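Local coordinates for chromosome replication initiation inhibitor protein (Agrobacterium tumefaciens, PDB 3FD3) that probably acts as a LysR-family DNA-binding transcription factor, this piece being its C-terminal, substrate-binding-type domain, at residues A113-T118 with W147-V152. Sequence-based numbering, arbitrary orientation.
With CA (calcium ion), chain B.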
ATOM      1  N   ALA A 113       6.666  -8.957 -17.585  1.00 22.00           N
ATOM      2  CA  ALA A 113       7.546  -9.274 -18.720  1.00 22.67           C
ATOM      3  C   ALA A 113       8.083 -10.698 -18.595  1.00 23.05           C
ATOM      4  O   ALA A 113       8.108 -11.476 -19.561  1.00 22.55           O
ATOM      5  CB  ALA A 113       8.706  -8.275 -18.805  1.00 22.96           C
ATOM      6  N   SER A 114       8.512 -11.042 -17.391  1.00 23.66           N
ATOM      7  CA  SER A 114       9.030 -12.367 -17.107  1.00 24.96           C
ATOM      8  C   SER A 114       7.949 -13.441 -17.302  1.00 24.50           C
ATOM      9  O   SER A 114       8.194 -14.466 -17.927  1.00 25.09           O
ATOM     10  CB  SER A 114       9.564 -12.425 -15.675  1.00 24.90           C
ATOM     11  OG  SER A 114      10.123 -13.700 -15.475  1.00 28.46           O
ATOM     12  N   TRP A 115       6.759 -13.183 -16.777  1.00 24.28           N
ATOM     13  CA  TRP A 115       5.632 -14.100 -16.930  1.00 23.62           C
ATOM     14  C   TRP A 115       5.314 -14.335 -18.405  1.00 23.88           C
ATOM     15  O   TRP A 115       5.169 -15.473 -18.835  1.00 24.16           O
ATOM     16  CB  TRP A 115       4.384 -13.595 -16.178  1.00 23.75           C
ATOM     17  CG  TRP A 115       3.238 -14.523 -16.359  1.00 23.60           C
ATOM     18  CD1 TRP A 115       2.989 -15.666 -15.646  1.00 23.67           C
ATOM     19  CD2 TRP A 115       2.229 -14.442 -17.350  1.00 21.61           C
ATOM     20  NE1 TRP A 115       1.873 -16.296 -16.130  1.00 22.46           N
ATOM     21  CE2 TRP A 115       1.385 -15.562 -17.180  1.00 22.29           C
ATOM     22  CE3 TRP A 115       1.952 -13.535 -18.389  1.00 23.45           C
ATOM     23  CZ2 TRP A 115       0.281 -15.794 -17.996  1.00 23.56           C
ATOM     24  CZ3 TRP A 115       0.859 -13.770 -19.192  1.00 22.98           C
ATOM     25  CH2 TRP A 115       0.047 -14.904 -19.005  1.00 23.84           C
ATOM     26  N   ILE A 116       5.246 -13.263 -19.190  1.00 23.64           N
ATOM     27  CA  ILE A 116       4.996 -13.412 -20.635  1.00 24.41           C
ATOM     28  C   ILE A 116       6.053 -14.293 -21.315  1.00 25.38           C
ATOM     29  O   ILE A 116       5.720 -15.209 -22.073  1.00 24.91           O
ATOM     30  CB  ILE A 116       4.960 -12.059 -21.350  1.00 24.03           C
ATOM     31  CG1 ILE A 116       3.739 -11.245 -20.878  1.00 23.20           C
ATOM     32  CG2 ILE A 116       4.903 -12.274 -22.868  1.00 23.09           C
ATOM     33  CD1 ILE A 116       3.790  -9.756 -21.245  1.00 22.53           C
ATOM     34  N   ARG A 117       7.316 -13.978 -21.039  0.50 25.95           N
ATOM     35  CA  ARG A 117       8.468 -14.678 -21.595  0.50 26.80           C
ATOM     36  C   ARG A 117       8.327 -16.177 -21.341  0.50 27.45           C
ATOM     37  O   ARG A 117       8.469 -16.998 -22.259  0.50 27.56           O
ATOM     38  CB  ARG A 117       9.727 -14.103 -20.931  0.50 26.96           C
ATOM     39  CG  ARG A 117      11.048 -14.572 -21.451  0.50 27.94           C
ATOM     40  CD  ARG A 117      12.147 -13.528 -21.186  0.50 29.13           C
ATOM     41  NE  ARG A 117      12.230 -13.056 -19.803  0.50 30.01           N
ATOM     42  CZ  ARG A 117      12.098 -11.784 -19.430  0.50 30.38           C
ATOM     43  NH1 ARG A 117      11.861 -10.834 -20.323  0.50 30.59           N
ATOM     44  NH2 ARG A 117      12.204 -11.456 -18.155  0.50 31.70           N
ATOM     45  N   THR A 118       8.005 -16.515 -20.097  1.00 27.81           N
ATOM     46  CA  THR A 118       7.818 -17.896 -19.660  1.00 29.38           C
ATOM     47  C   THR A 118       6.570 -18.591 -20.206  1.00 29.23           C
ATOM     48  O   THR A 118       6.625 -19.760 -20.587  1.00 28.60           O
ATOM     49  CB  THR A 118       7.753 -17.980 -18.136  1.00 29.67           C
ATOM     50  OG1 THR A 118       9.029 -17.616 -17.613  1.00 33.39           O
ATOM     51  CG2 THR A 118       7.421 -19.420 -17.702  1.00 32.56           C
ATOM     52  N   TRP A 147      -4.543  -6.631 -16.190  1.00 21.15           N
ATOM     53  CA  TRP A 147      -3.991  -7.893 -15.688  1.00 20.68           C
ATOM     54  C   TRP A 147      -2.603  -7.651 -15.101  1.00 20.64           C
ATOM     55  O   TRP A 147      -1.900  -6.755 -15.510  1.00 21.22           O
ATOM     56  CB  TRP A 147      -3.927  -8.945 -16.783  1.00 20.11           C
ATOM     57  CG  TRP A 147      -2.829  -8.677 -17.819  1.00 21.96           C
ATOM     58  CD1 TRP A 147      -2.927  -7.916 -18.941  1.00 21.99           C
ATOM     59  CD2 TRP A 147      -1.487  -9.157 -17.774  1.00 20.19           C
ATOM     60  NE1 TRP A 147      -1.739  -7.892 -19.604  1.00 21.19           N
ATOM     61  CE2 TRP A 147      -0.828  -8.644 -18.908  1.00 22.30           C
ATOM     62  CE3 TRP A 147      -0.774  -9.965 -16.880  1.00 21.18           C
ATOM     63  CZ2 TRP A 147       0.512  -8.937 -19.187  1.00 22.01           C
ATOM     64  CZ3 TRP A 147       0.560 -10.232 -17.145  1.00 22.20           C
ATOM     65  CH2 TRP A 147       1.186  -9.718 -18.284  1.00 21.70           C
ATOM     66  N   GLY A 148      -2.223  -8.470 -14.127  1.00 20.44           N
ATOM     67  CA  GLY A 148      -0.905  -8.341 -13.541  1.00 20.83           C
ATOM     68  C   GLY A 148      -0.578  -9.481 -12.615  1.00 20.44           C
ATOM     69  O   GLY A 148      -1.425 -10.333 -12.344  1.00 20.56           O
ATOM     70  N   LEU A 149       0.675  -9.489 -12.155  1.00 20.44           N
ATOM     71  CA  LEU A 149       1.146 -10.528 -11.241  1.00 20.85           C
ATOM     72  C   LEU A 149       0.858 -10.110  -9.805  1.00 20.70           C
ATOM     73  O   LEU A 149       1.269  -9.029  -9.359  1.00 23.75           O
ATOM     74  CB  LEU A 149       2.630 -10.789 -11.449  1.00 20.45           C
ATOM     75  CG  LEU A 149       3.025 -11.726 -12.605  1.00 20.88           C
ATOM     76  CD1 LEU A 149       2.678 -13.168 -12.291  1.00 22.81           C
ATOM     77  CD2 LEU A 149       2.332 -11.315 -13.929  1.00 19.99           C
ATOM     78  N   ASN A 150       0.118 -10.947  -9.091  1.00 20.93           N
ATOM     79  CA  ASN A 150      -0.237 -10.689  -7.717  1.00 20.25           C
ATOM     80  C   ASN A 150       0.211 -11.846  -6.829  1.00 20.04           C
ATOM     81  O   ASN A 150       0.076 -13.024  -7.218  1.00 20.37           O
ATOM     82  CB  ASN A 150      -1.753 -10.551  -7.589  1.00 20.07           C
ATOM     83  CG  ASN A 150      -2.277  -9.330  -8.266  1.00 22.04           C
ATOM     84  OD1 ASN A 150      -1.986  -8.224  -7.837  1.00 20.93           O
ATOM     85  ND2 ASN A 150      -3.068  -9.515  -9.337  1.00 22.19           N
ATOM     86  N   PRO A 151       0.710 -11.544  -5.638  1.00 19.41           N
ATOM     87  CA  PRO A 151       1.037 -12.635  -4.714  1.00 19.17           C
ATOM     88  C   PRO A 151      -0.166 -13.546  -4.408  1.00 19.29           C
ATOM     89  O   PRO A 151      -1.297 -13.048  -4.223  1.00 19.24           O
ATOM     90  CB  PRO A 151       1.479 -11.897  -3.450  1.00 19.76           C
ATOM     91  CG  PRO A 151       1.842 -10.541  -3.878  1.00 20.16           C
ATOM     92  CD  PRO A 151       0.997 -10.218  -5.051  1.00 19.04           C
ATOM     93  N   VAL A 152       0.086 -14.854  -4.342  1.00 19.61           N
ATOM     94  CA  VAL A 152      -0.954 -15.851  -4.141  1.00 20.30           C
ATOM     95  C   VAL A 152      -1.772 -15.587  -2.874  1.00 20.87           C
ATOM     96  O   VAL A 152      -2.993 -15.815  -2.870  1.00 21.37           O
ATOM     97  CB  VAL A 152      -0.372 -17.309  -4.095  1.00 20.46           C
ATOM     98  CG1 VAL A 152       0.632 -17.505  -2.940  1.00 20.46           C
ATOM     99  CG2 VAL A 152      -1.514 -18.331  -4.040  1.00 23.77           C
TER
HETATM  100 CA    CA B   1       2.771  -7.257  -8.701  0.70 36.28          CA
HETATM  101  O   HOH W   1       1.969  -6.990  -6.447  1.00 23.28           O
HETATM  102  O   HOH W   2       3.950  -7.032 -10.649  1.00 26.70           O
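In this LysR substrate-binding domain, which has a periplasmic-binding-protein-like fold, helix 111-120 packs against strand 148-151, outermost in its sheet within this chain, through a buried cluster in which W115 meets W147 and L149. The two indoles, broad enough to bridge helix and strand, bring their benzo rings together obliquely, planes at 54° and W115 CE3 3.8 Å from W147 CZ3. W115 reaches the strand because its CG lies anti to the backbone N (chi1 179°), swinging the indole off the helix. The forked end of L149 offers CD2 to the base of the W115 side chain, 3.8 Å from W115 CB. The unbranched arm of I116 (CG1-CD1) reaches the edge of the W147 ring, where I116 CD1 lies near the ring plane, 3.9 Å from W147 CH2. The contact is apolar, and the buried W115 NE1 is satisfied by T171 OG1. The backbone O of L149 binds a calcium ion at 2.4 Å, with two waters also in the coordination shell; its backbone N donates a hydrogen bond to Q112 OE1, near the start of the helix. Around the cluster, strand 66-79 supplies A77, which touches W115 and L149, and A79, which touches W147, while L167, at strand 165-181, touches both tryptophans.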